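PDB 3FDH: SusD homolog from Bacteroides thetaiotaomicron VPI-5482, which probably binds glycans at the outer membrane and assists their import, as SusD-family lipoproteins do for starch and other carbohydrates in the Bacteroides. Local coordinates for residues 206-211 with 434-439; 422-425 with 429-432; 342-347 with 438-443; 197-202 with 224-229. All coordinates share one frame; numbering follows the deposited sequence.

Contact 1. Residues 206-211 with 434-439; sequences TMRLIN and TYNDFR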
# COMPACT_ATOMS: atom_id res chain seq x y z
N THR A 206 -7.67 -4.78 -12.04
CA THR A 206 -8.69 -4.46 -13.03
C THR A 206 -9.09 -2.99 -12.87
O THR A 206 -9.14 -2.21 -13.84
CB THR A 206 -9.91 -5.40 -12.95
OG1 THR A 206 -9.47 -6.74 -13.23
CG2 THR A 206 -11.01 -4.97 -13.96
N MSE A 207 -9.33 -2.59 -11.63
CA MSE A 207 -9.71 -1.20 -11.37
C MSE A 207 -8.53 -0.29 -11.70
O MSE A 207 -8.70 0.84 -12.17
CB MSE A 207 -10.18 -1.00 -9.93
CG MSE A 207 -10.71 0.40 -9.71
SE MSE A 207 -12.38 0.69 -10.56
CE MSE A 207 -13.23 -0.26 -9.20
N ARG A 208 -7.32 -0.79 -11.48
CA ARG A 208 -6.12 0.04 -11.73
C ARG A 208 -6.06 0.58 -13.15
O ARG A 208 -5.65 1.73 -13.39
CB ARG A 208 -4.85 -0.76 -11.48
CG ARG A 208 -3.59 0.08 -11.73
CD ARG A 208 -3.16 0.82 -10.46
NE ARG A 208 -2.43 -0.12 -9.60
CZ ARG A 208 -2.80 -0.53 -8.39
NH1 ARG A 208 -3.86 -0.03 -7.79
NH2 ARG A 208 -2.04 -1.38 -7.74
N LEU A 209 -6.49 -0.26 -14.09
CA LEU A 209 -6.33 0.06 -15.53
C LEU A 209 -7.57 0.62 -16.21
O LEU A 209 -7.65 0.73 -17.42
CB LEU A 209 -5.91 -1.18 -16.30
CG LEU A 209 -4.69 -1.97 -15.85
CD1 LEU A 209 -4.35 -2.98 -16.93
CD2 LEU A 209 -3.50 -1.10 -15.54
N ILE A 210 -8.53 0.97 -15.39
CA ILE A 210 -9.86 1.40 -15.87
C ILE A 210 -9.82 2.55 -16.86
O ILE A 210 -10.59 2.58 -17.80
CB ILE A 210 -10.81 1.74 -14.69
CG1 ILE A 210 -12.27 1.72 -15.15
CG2 ILE A 210 -10.42 3.09 -14.03
CD1 ILE A 210 -12.73 0.35 -15.62
N ASN A 211 -8.92 3.50 -16.64
CA ASN A 211 -8.81 4.64 -17.53
C ASN A 211 -8.57 4.22 -18.96
O ASN A 211 -8.95 4.91 -19.92
CB ASN A 211 -7.67 5.55 -17.05
CG ASN A 211 -7.58 6.85 -17.80
OD1 ASN A 211 -8.59 7.39 -18.26
ND2 ASN A 211 -6.38 7.41 -17.87
N THR A 434 -2.62 3.60 -1.72
CA THR A 434 -3.38 4.88 -1.74
C THR A 434 -2.84 5.85 -2.75
O THR A 434 -3.58 6.58 -3.41
CB THR A 434 -3.40 5.52 -0.43
OG1 THR A 434 -4.19 4.68 0.42
CG2 THR A 434 -4.05 6.92 -0.53
N TYR A 435 -1.53 5.74 -2.91
CA TYR A 435 -0.80 6.56 -3.88
C TYR A 435 -1.12 6.16 -5.34
O TYR A 435 -1.24 7.01 -6.22
CB TYR A 435 0.67 6.47 -3.58
CG TYR A 435 1.55 7.15 -4.57
CD1 TYR A 435 1.62 8.56 -4.63
CD2 TYR A 435 2.38 6.42 -5.38
CE1 TYR A 435 2.45 9.18 -5.54
CE2 TYR A 435 3.21 7.02 -6.27
CZ TYR A 435 3.26 8.40 -6.34
OH TYR A 435 4.13 8.93 -7.24
N ASN A 436 -1.34 4.88 -5.57
CA ASN A 436 -1.85 4.38 -6.84
C ASN A 436 -3.24 4.94 -7.07
O ASN A 436 -3.52 5.47 -8.13
CB ASN A 436 -1.90 2.87 -6.91
CG ASN A 436 -0.53 2.23 -6.92
OD1 ASN A 436 0.41 2.79 -7.51
ND2 ASN A 436 -0.41 1.07 -6.25
N ASP A 437 -4.13 4.82 -6.08
CA ASP A 437 -5.49 5.32 -6.25
C ASP A 437 -5.49 6.81 -6.56
O ASP A 437 -6.26 7.30 -7.39
CB ASP A 437 -6.33 5.12 -4.99
CG ASP A 437 -6.85 3.66 -4.78
OD1 ASP A 437 -7.28 3.00 -5.75
OD2 ASP A 437 -6.94 3.22 -3.61
N PHE A 438 -4.56 7.53 -5.96
CA PHE A 438 -4.56 9.00 -6.07
C PHE A 438 -4.22 9.37 -7.48
O PHE A 438 -4.84 10.23 -8.12
CB PHE A 438 -3.53 9.67 -5.11
CG PHE A 438 -3.64 11.16 -5.10
CD1 PHE A 438 -4.56 11.81 -4.31
CD2 PHE A 438 -2.88 11.91 -5.94
CE1 PHE A 438 -4.69 13.16 -4.36
CE2 PHE A 438 -3.00 13.26 -5.98
CZ PHE A 438 -3.91 13.90 -5.20
N ARG A 439 -3.20 8.70 -7.96
CA ARG A 439 -2.72 8.96 -9.30
C ARG A 439 -3.72 8.46 -10.36
O ARG A 439 -3.86 9.02 -11.44
CB ARG A 439 -1.35 8.33 -9.53
CG ARG A 439 -0.24 8.98 -8.75
CD ARG A 439 1.08 8.29 -9.12
NE ARG A 439 1.11 6.91 -8.65
CZ ARG A 439 1.91 5.97 -9.10
NH1 ARG A 439 2.70 6.25 -10.11
NH2 ARG A 439 1.85 4.77 -8.61
O HOH W 1 -6.21 1.84 -7.96
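Arg208 leaves helix 191-208 with CG turned trans to the backbone nitrogen (chi1 -179°), and two further bends along the chain swing its guanidinium over the side chain of Asn436. Asn436 answers from helix 431-443 with CG beside its own backbone nitrogen (chi1 -68°), which carries ND2 to one face of the arginine, toward the rim of the group. Arg208 NH2 and Asn436 ND2 lie 3.3 Å apart, but both are donors and no hydrogen bond joins them; the two planes are tilted by 34°, and Asn436 CB, 3.6 Å from Arg208 NH1, adds a van der Waals contact. The donors look to acceptors instead: Glu433 takes Arg208 NH1 with one carboxylate oxygen and Asn436 ND2 with the other, while Asp125 of helix 106-127 pairs with Arg208 NH2. At the edge of the guanidinium, in its plane, a water accepts from Arg208 NH1 at 3.0 Å; the same water donates to Asp437 OD1, 2.7 Å from the water oxygen, and so links two groups that sit too far apart to pair directly. An arginine suits this place because one planar cation can serve several acceptors while offering a face for packing; a leucine here would probably leave Glu433 and Asp125 each without this positive partner and the water without the N-H it accepts from. With both touching residues buried, the arrangement is a charged network between helices within the largely helical, TPR-related fold of SusD-like proteins.

Contact 2. Residues 422-425 with 429-432; sequences LAMW and GEAT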
# COMPACT_ATOMS: atom_id res chain seq x y z
N LEU A 422 -9.06 7.52 3.95
CA LEU A 422 -8.95 7.59 5.40
C LEU A 422 -8.71 6.23 6.06
O LEU A 422 -7.99 6.13 7.06
CB LEU A 422 -10.22 8.24 6.02
CG LEU A 422 -10.35 9.72 5.60
CD1 LEU A 422 -11.68 10.24 6.18
CD2 LEU A 422 -9.18 10.57 6.13
N ALA A 423 -9.30 5.18 5.48
CA ALA A 423 -9.11 3.80 5.98
C ALA A 423 -7.71 3.24 5.82
O ALA A 423 -7.24 2.42 6.59
CB ALA A 423 -10.07 2.84 5.30
N MSE A 424 -7.06 3.71 4.79
CA MSE A 424 -5.76 3.18 4.32
C MSE A 424 -4.52 3.90 4.89
O MSE A 424 -3.37 3.59 4.64
CB MSE A 424 -5.82 2.98 2.81
CG MSE A 424 -6.76 1.91 2.45
SE MSE A 424 -6.95 1.44 0.60
CE MSE A 424 -5.26 0.54 0.24
N TRP A 425 -4.85 4.78 5.82
CA TRP A 425 -3.87 5.45 6.70
C TRP A 425 -3.63 4.50 7.88
O TRP A 425 -4.55 4.04 8.53
CB TRP A 425 -4.47 6.73 7.26
CG TRP A 425 -3.67 7.42 8.29
CD1 TRP A 425 -2.34 7.71 8.22
CD2 TRP A 425 -4.14 8.00 9.50
NE1 TRP A 425 -1.92 8.41 9.32
CE2 TRP A 425 -3.01 8.58 10.15
CE3 TRP A 425 -5.41 8.09 10.12
CZ2 TRP A 425 -3.12 9.25 11.35
CZ3 TRP A 425 -5.49 8.71 11.34
CH2 TRP A 425 -4.36 9.31 11.93
N GLY A 429 1.02 -0.61 5.77
CA GLY A 429 1.70 -0.57 4.47
C GLY A 429 0.78 -0.19 3.32
O GLY A 429 1.07 -0.51 2.18
N GLU A 430 -0.31 0.51 3.61
CA GLU A 430 -1.33 0.84 2.57
C GLU A 430 -1.18 2.16 1.81
O GLU A 430 -1.94 2.45 0.87
CB GLU A 430 -2.75 0.70 3.15
CG GLU A 430 -3.08 -0.72 3.54
CD GLU A 430 -4.53 -0.91 3.95
OE1 GLU A 430 -4.96 -0.31 4.96
OE2 GLU A 430 -5.24 -1.68 3.25
N ALA A 431 -0.15 2.93 2.18
CA ALA A 431 0.07 4.23 1.53
C ALA A 431 0.46 3.96 0.12
O ALA A 431 0.16 4.71 -0.82
CB ALA A 431 1.14 5.05 2.25
N THR A 432 1.15 2.85 -0.03
CA THR A 432 1.64 2.45 -1.35
C THR A 432 0.44 2.41 -2.31
O THR A 432 0.39 3.04 -3.37
CB THR A 432 2.29 1.05 -1.25
OG1 THR A 432 3.53 1.15 -0.53
CG2 THR A 432 2.57 0.44 -2.60
O HOH W 2 -4.09 1.12 7.02
O HOH W 3 -1.52 1.49 6.54
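Met424, a selenomethionine in the structure, and Glu430 meet at about a right angle across the short link between helix 412-423 and helix 431-443. The tight part lies along the glutamate chain. Glu430 CB rests 3.3 Å from the carbonyl oxygen Met424 O, and the carboxylate end lies across the methionine: Glu430 OE1 comes to 3.6 Å from Met424 CA, and the methyl carbon Met424 CE reaches Glu430 OE2 at 3.7 Å. That methyl is brought back over the glutamate by a bend about the last torsion of the methionine (chi3 72°), and it also lies 3.8 Å from Glu430 CB. A flexible, unbranched methionine fits well against a chain that is greasy in the middle and charged at the end. The other part of the contact is looser and is bridged by water. One water donates a good bond to Glu430 OE1 at 2.7 Å but only a weak one to Ala423 O; a second joins Met424 O to Glu430 N by two weak bonds, so the backbones here are separated rather than paired directly. Though wetted in this way, the contact is buried, and the carboxylate finds firm partners in Ser334, which bonds OE2, and His336, which bonds OE1. Met424 is the first residue to leave the helical conformation, and the amides of Ala431 and Thr432, near the start of helix 431-443, bond Asn42 of helix 40-48. The turn thus joins two successive helices, with helix 335-348 packing on the methionine and helix 40-48 on the start of the second helix.

Contact 3. Residues 342-347 with 438-443; sequences KAEALC and FRRMKG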
# COMPACT_ATOMS: atom_id res chain seq x y z
N LYS A 342 -15.15 -2.83 -4.15
CA LYS A 342 -16.54 -3.26 -4.41
C LYS A 342 -17.47 -2.04 -4.47
O LYS A 342 -18.28 -1.87 -5.37
CB LYS A 342 -17.02 -4.15 -3.29
CG LYS A 342 -18.42 -4.77 -3.52
CD LYS A 342 -18.79 -5.78 -2.45
CE LYS A 342 -20.21 -6.27 -2.66
NZ LYS A 342 -20.63 -7.34 -1.70
N ALA A 343 -17.31 -1.19 -3.47
CA ALA A 343 -18.07 0.08 -3.39
C ALA A 343 -17.78 0.99 -4.59
O ALA A 343 -18.69 1.59 -5.18
CB ALA A 343 -17.77 0.80 -2.04
N GLU A 344 -16.52 1.10 -4.95
CA GLU A 344 -16.14 1.97 -6.07
C GLU A 344 -16.78 1.44 -7.37
O GLU A 344 -17.28 2.18 -8.24
CB GLU A 344 -14.64 2.05 -6.26
CG GLU A 344 -14.30 2.95 -7.42
CD GLU A 344 -12.86 3.08 -7.69
OE1 GLU A 344 -12.05 2.38 -6.98
OE2 GLU A 344 -12.56 3.95 -8.56
N ALA A 345 -16.72 0.13 -7.52
CA ALA A 345 -17.30 -0.50 -8.72
C ALA A 345 -18.79 -0.22 -8.81
O ALA A 345 -19.31 0.15 -9.86
CB ALA A 345 -17.02 -2.03 -8.74
N LEU A 346 -19.49 -0.35 -7.69
CA LEU A 346 -20.95 -0.09 -7.68
C LEU A 346 -21.24 1.37 -7.98
O LEU A 346 -22.09 1.69 -8.81
CB LEU A 346 -21.59 -0.53 -6.35
CG LEU A 346 -21.66 -2.06 -6.14
CD1 LEU A 346 -21.70 -2.38 -4.68
CD2 LEU A 346 -22.80 -2.72 -6.89
N CYS A 347 -20.49 2.26 -7.36
CA CYS A 347 -20.67 3.68 -7.62
C CYS A 347 -20.54 3.96 -9.10
O CYS A 347 -21.38 4.57 -9.73
CB CYS A 347 -19.62 4.51 -6.88
SG CYS A 347 -19.92 4.67 -5.10
N PHE A 438 -4.56 7.53 -5.96
CA PHE A 438 -4.56 9.00 -6.07
C PHE A 438 -4.22 9.37 -7.48
O PHE A 438 -4.84 10.23 -8.12
CB PHE A 438 -3.53 9.67 -5.11
CG PHE A 438 -3.64 11.16 -5.10
CD1 PHE A 438 -4.56 11.81 -4.31
CD2 PHE A 438 -2.88 11.91 -5.94
CE1 PHE A 438 -4.69 13.16 -4.36
CE2 PHE A 438 -3.00 13.26 -5.98
CZ PHE A 438 -3.91 13.90 -5.20
N ARG A 439 -3.20 8.70 -7.96
CA ARG A 439 -2.72 8.96 -9.30
C ARG A 439 -3.72 8.46 -10.36
O ARG A 439 -3.86 9.02 -11.44
CB ARG A 439 -1.35 8.33 -9.53
CG ARG A 439 -0.24 8.98 -8.75
CD ARG A 439 1.08 8.29 -9.12
NE ARG A 439 1.11 6.91 -8.65
CZ ARG A 439 1.91 5.97 -9.10
NH1 ARG A 439 2.70 6.25 -10.11
NH2 ARG A 439 1.85 4.77 -8.61
N ARG A 440 -4.45 7.42 -10.02
CA ARG A 440 -5.43 6.88 -10.96
C ARG A 440 -6.52 7.92 -11.07
O ARG A 440 -6.98 8.20 -12.18
CB ARG A 440 -5.97 5.53 -10.51
CG ARG A 440 -7.14 5.04 -11.32
CD ARG A 440 -7.50 3.61 -11.00
NE ARG A 440 -7.84 3.39 -9.61
CZ ARG A 440 -9.08 3.51 -9.12
NH1 ARG A 440 -10.09 3.88 -9.90
NH2 ARG A 440 -9.28 3.31 -7.84
N MSE A 441 -6.95 8.47 -9.93
CA MSE A 441 -7.96 9.56 -9.92
C MSE A 441 -7.51 10.74 -10.75
O MSE A 441 -8.30 11.36 -11.47
CB MSE A 441 -8.28 10.03 -8.54
CG MSE A 441 -9.29 9.11 -8.00
SE MSE A 441 -9.99 9.33 -6.17
CE MSE A 441 -8.61 8.62 -5.12
N LYS A 442 -6.22 11.07 -10.63
CA LYS A 442 -5.64 12.13 -11.44
C LYS A 442 -5.83 11.88 -12.94
O LYS A 442 -6.25 12.77 -13.69
CB LYS A 442 -4.15 12.32 -11.18
CG LYS A 442 -3.87 13.16 -10.02
CD LYS A 442 -2.37 13.52 -9.86
CE LYS A 442 -1.86 14.50 -10.88
NZ LYS A 442 -2.41 15.88 -10.82
N GLY A 443 -5.51 10.66 -13.36
CA GLY A 443 -5.66 10.28 -14.75
C GLY A 443 -7.11 10.33 -15.21
O GLY A 443 -7.38 10.61 -16.37
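A buried, end-on salt bridge between Glu344 and Arg440 ties helix 335-348 to helix 431-443 inside the helical, TPR-related fold of this SusD homolog. The two helix backbones stay well apart here, with 11.8 Å between Glu344 CA and Met441 CA, the nearest pair, so the gap is spanned by two long side chains coming from opposite directions. Glu344 is fully stretched from its helix, CG opposite the backbone nitrogen (chi1 180°), and delivers its carboxylate at full length. Arg440 also sets out straight but kinks near its end, which turns the outer nitrogens to face the acid. Each of them takes its own oxygen: Arg440 NH1 bonds Glu344 OE2 at 2.8 Å, and Arg440 NH2 bonds Glu344 OE1 at 3.0 Å. A glutamate has the reach for this, and an arginine has two parallel N-H groups to match both oxygens, so the pair resists rotation about either end. The fit is not perfectly flat, because the carboxylate and guanidinium planes lie 34° apart. Both charges have second mates: Arg348, one turn further along, meets Glu344 OE2, and Asp437, one turn back, meets Arg440 NH2. Met207 of helix 191-208 packs against both residues, while Met417 of helix 412-423 lies against Glu344; the methionines probably limit water's access to the pair, while Arg348 and Asp437 help balance its charges. The two bonds are unequal in detail: that from NH1 to OE2 is nearly straight at 169° and stays in the guanidinium plane, whereas OE1, met through its syn lone pair, lies tilted out of that plane from NH2.

Contact 4. Residues 197-202 with 224-229; sequences FAYGLK and LDYVSK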
# COMPACT_ATOMS: atom_id res chain seq x y z
N PHE A 197 -6.98 -14.38 -2.37
CA PHE A 197 -5.98 -13.30 -2.50
C PHE A 197 -5.75 -13.04 -3.99
O PHE A 197 -5.77 -11.89 -4.46
CB PHE A 197 -4.69 -13.69 -1.74
CG PHE A 197 -3.56 -12.69 -1.81
CD1 PHE A 197 -3.79 -11.32 -1.95
CD2 PHE A 197 -2.25 -13.13 -1.63
CE1 PHE A 197 -2.70 -10.41 -2.01
CE2 PHE A 197 -1.18 -12.24 -1.66
CZ PHE A 197 -1.42 -10.88 -1.81
N ALA A 198 -5.60 -14.10 -4.78
CA ALA A 198 -5.37 -13.92 -6.24
C ALA A 198 -6.54 -13.15 -6.89
O ALA A 198 -6.35 -12.27 -7.72
CB ALA A 198 -5.16 -15.27 -6.95
N TYR A 199 -7.76 -13.49 -6.51
CA TYR A 199 -8.95 -12.81 -7.06
C TYR A 199 -9.04 -11.39 -6.58
O TYR A 199 -9.52 -10.52 -7.28
CB TYR A 199 -10.27 -13.54 -6.72
CG TYR A 199 -10.54 -14.65 -7.70
CD1 TYR A 199 -10.87 -14.37 -9.02
CD2 TYR A 199 -10.44 -15.97 -7.31
CE1 TYR A 199 -11.09 -15.37 -9.93
CE2 TYR A 199 -10.69 -17.00 -8.22
CZ TYR A 199 -11.01 -16.68 -9.52
OH TYR A 199 -11.24 -17.71 -10.40
N GLY A 200 -8.55 -11.18 -5.37
CA GLY A 200 -8.56 -9.84 -4.77
C GLY A 200 -7.65 -8.99 -5.57
O GLY A 200 -7.98 -7.81 -5.89
N LEU A 201 -6.53 -9.60 -6.00
CA LEU A 201 -5.53 -8.83 -6.79
C LEU A 201 -6.06 -8.55 -8.21
O LEU A 201 -5.83 -7.49 -8.80
CB LEU A 201 -4.17 -9.55 -6.82
CG LEU A 201 -3.36 -9.58 -5.52
CD1 LEU A 201 -2.11 -10.45 -5.70
CD2 LEU A 201 -3.00 -8.18 -5.07
N LYS A 202 -6.81 -9.51 -8.75
CA LYS A 202 -7.45 -9.29 -10.03
C LYS A 202 -8.40 -8.11 -9.94
O LYS A 202 -8.54 -7.34 -10.86
CB LYS A 202 -8.17 -10.54 -10.56
CG LYS A 202 -7.17 -11.58 -11.12
CD LYS A 202 -7.78 -12.69 -11.94
CE LYS A 202 -8.11 -12.22 -13.31
NZ LYS A 202 -8.51 -13.31 -14.21
N LEU A 224 -16.53 -6.75 -9.41
CA LEU A 224 -17.54 -7.32 -8.47
C LEU A 224 -17.49 -8.84 -8.39
O LEU A 224 -17.69 -9.46 -7.32
CB LEU A 224 -18.96 -6.90 -8.85
CG LEU A 224 -19.25 -5.42 -8.69
CD1 LEU A 224 -20.70 -5.18 -9.13
CD2 LEU A 224 -18.99 -5.01 -7.24
N ASP A 225 -17.25 -9.46 -9.53
CA ASP A 225 -17.15 -10.92 -9.59
C ASP A 225 -15.91 -11.40 -8.83
O ASP A 225 -15.99 -12.33 -8.02
CB ASP A 225 -17.09 -11.38 -11.05
CG ASP A 225 -16.97 -12.88 -11.20
OD1 ASP A 225 -17.70 -13.64 -10.54
OD2 ASP A 225 -16.15 -13.30 -12.04
N TYR A 226 -14.79 -10.75 -9.09
CA TYR A 226 -13.52 -11.10 -8.44
C TYR A 226 -13.64 -10.90 -6.93
O TYR A 226 -13.17 -11.71 -6.16
CB TYR A 226 -12.36 -10.26 -8.97
CG TYR A 226 -12.09 -10.44 -10.44
CD1 TYR A 226 -12.36 -11.64 -11.08
CD2 TYR A 226 -11.54 -9.42 -11.19
CE1 TYR A 226 -12.12 -11.80 -12.43
CE2 TYR A 226 -11.28 -9.59 -12.55
CZ TYR A 226 -11.57 -10.76 -13.15
OH TYR A 226 -11.31 -10.89 -14.50
N VAL A 227 -14.28 -9.82 -6.53
CA VAL A 227 -14.51 -9.57 -5.10
C VAL A 227 -15.30 -10.71 -4.49
O VAL A 227 -15.05 -11.13 -3.36
CB VAL A 227 -15.28 -8.25 -4.84
CG1 VAL A 227 -15.81 -8.19 -3.43
CG2 VAL A 227 -14.39 -7.03 -5.12
N SER A 228 -16.28 -11.20 -5.24
CA SER A 228 -17.15 -12.24 -4.71
C SER A 228 -16.37 -13.53 -4.48
O SER A 228 -16.76 -14.38 -3.71
CB SER A 228 -18.35 -12.53 -5.64
OG SER A 228 -17.96 -13.22 -6.85
N LYS A 229 -15.26 -13.64 -5.15
CA LYS A 229 -14.44 -14.84 -5.05
C LYS A 229 -13.20 -14.60 -4.19
O LYS A 229 -12.27 -15.43 -4.15
CB LYS A 229 -14.05 -15.32 -6.45
CG LYS A 229 -15.25 -15.86 -7.24
CD LYS A 229 -14.86 -16.32 -8.65
CE LYS A 229 -16.06 -16.93 -9.41
NZ LYS A 229 -17.20 -15.98 -9.64
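The rings of Tyr199 and Tyr226 each carry a lysine methylene on one face, and the two tyrosine side chains cross at about a right angle. Over the Tyr199 ring sits Lys229 CB, in one of its two conformers, 3.9 Å from the centroid, while Tyr226 CD1 comes to the edge of that ring, 3.7 Å from Tyr199 CD1. Tyr226 CG lies beside its own backbone nitrogen (chi1 -62°), which brings one ring face against Lys202 CB, again 3.9 Å from the centroid, so each tyrosine makes one CH-pi contact with a lysine. Further out, Lys202 CE reaches Tyr226 OH at 3.7 Å; the charged NZ belongs to a salt bridge with Asp166. The helices themselves run close: Tyr199 CA and Tyr226 CA are 5.1 Å apart, and Tyr226 CB touches Tyr199 O at 3.3 Å. A serine in place of Tyr226 would probably leave the methylenes of Lys202 without the ring face they pack on and open a gap beside the edge of Tyr199. Tyrosines and lysines suit a partly exposed seam between helices 191-208 and 216-228, since methylenes and rings pack together while polar ends can still meet water or a counter-charge; the grip is mainly dispersion.

How the contacts relate
Helix 431-443 is the shared element of contacts 1, 2 and 3: contact 2 sits at its start, contact 1 along its middle and contact 3 toward its end. The centres of contacts 1 and 3 are only about 7 Å apart, whereas that of contact 2 lies about 14 Å from contact 1. Contact 4 shares helix 191-208 with contact 1, about 16 Å between centres, and its Leu224 packs on helix 335-348 of contact 3. Along the chain contact 4 closes before contacts 2 and 3 open, the segments of contacts 1 and 4 alternate, and contact 2 is nested within the loops closed by contacts 1 and 3. Helices distant in sequence are thus joined into one helical body.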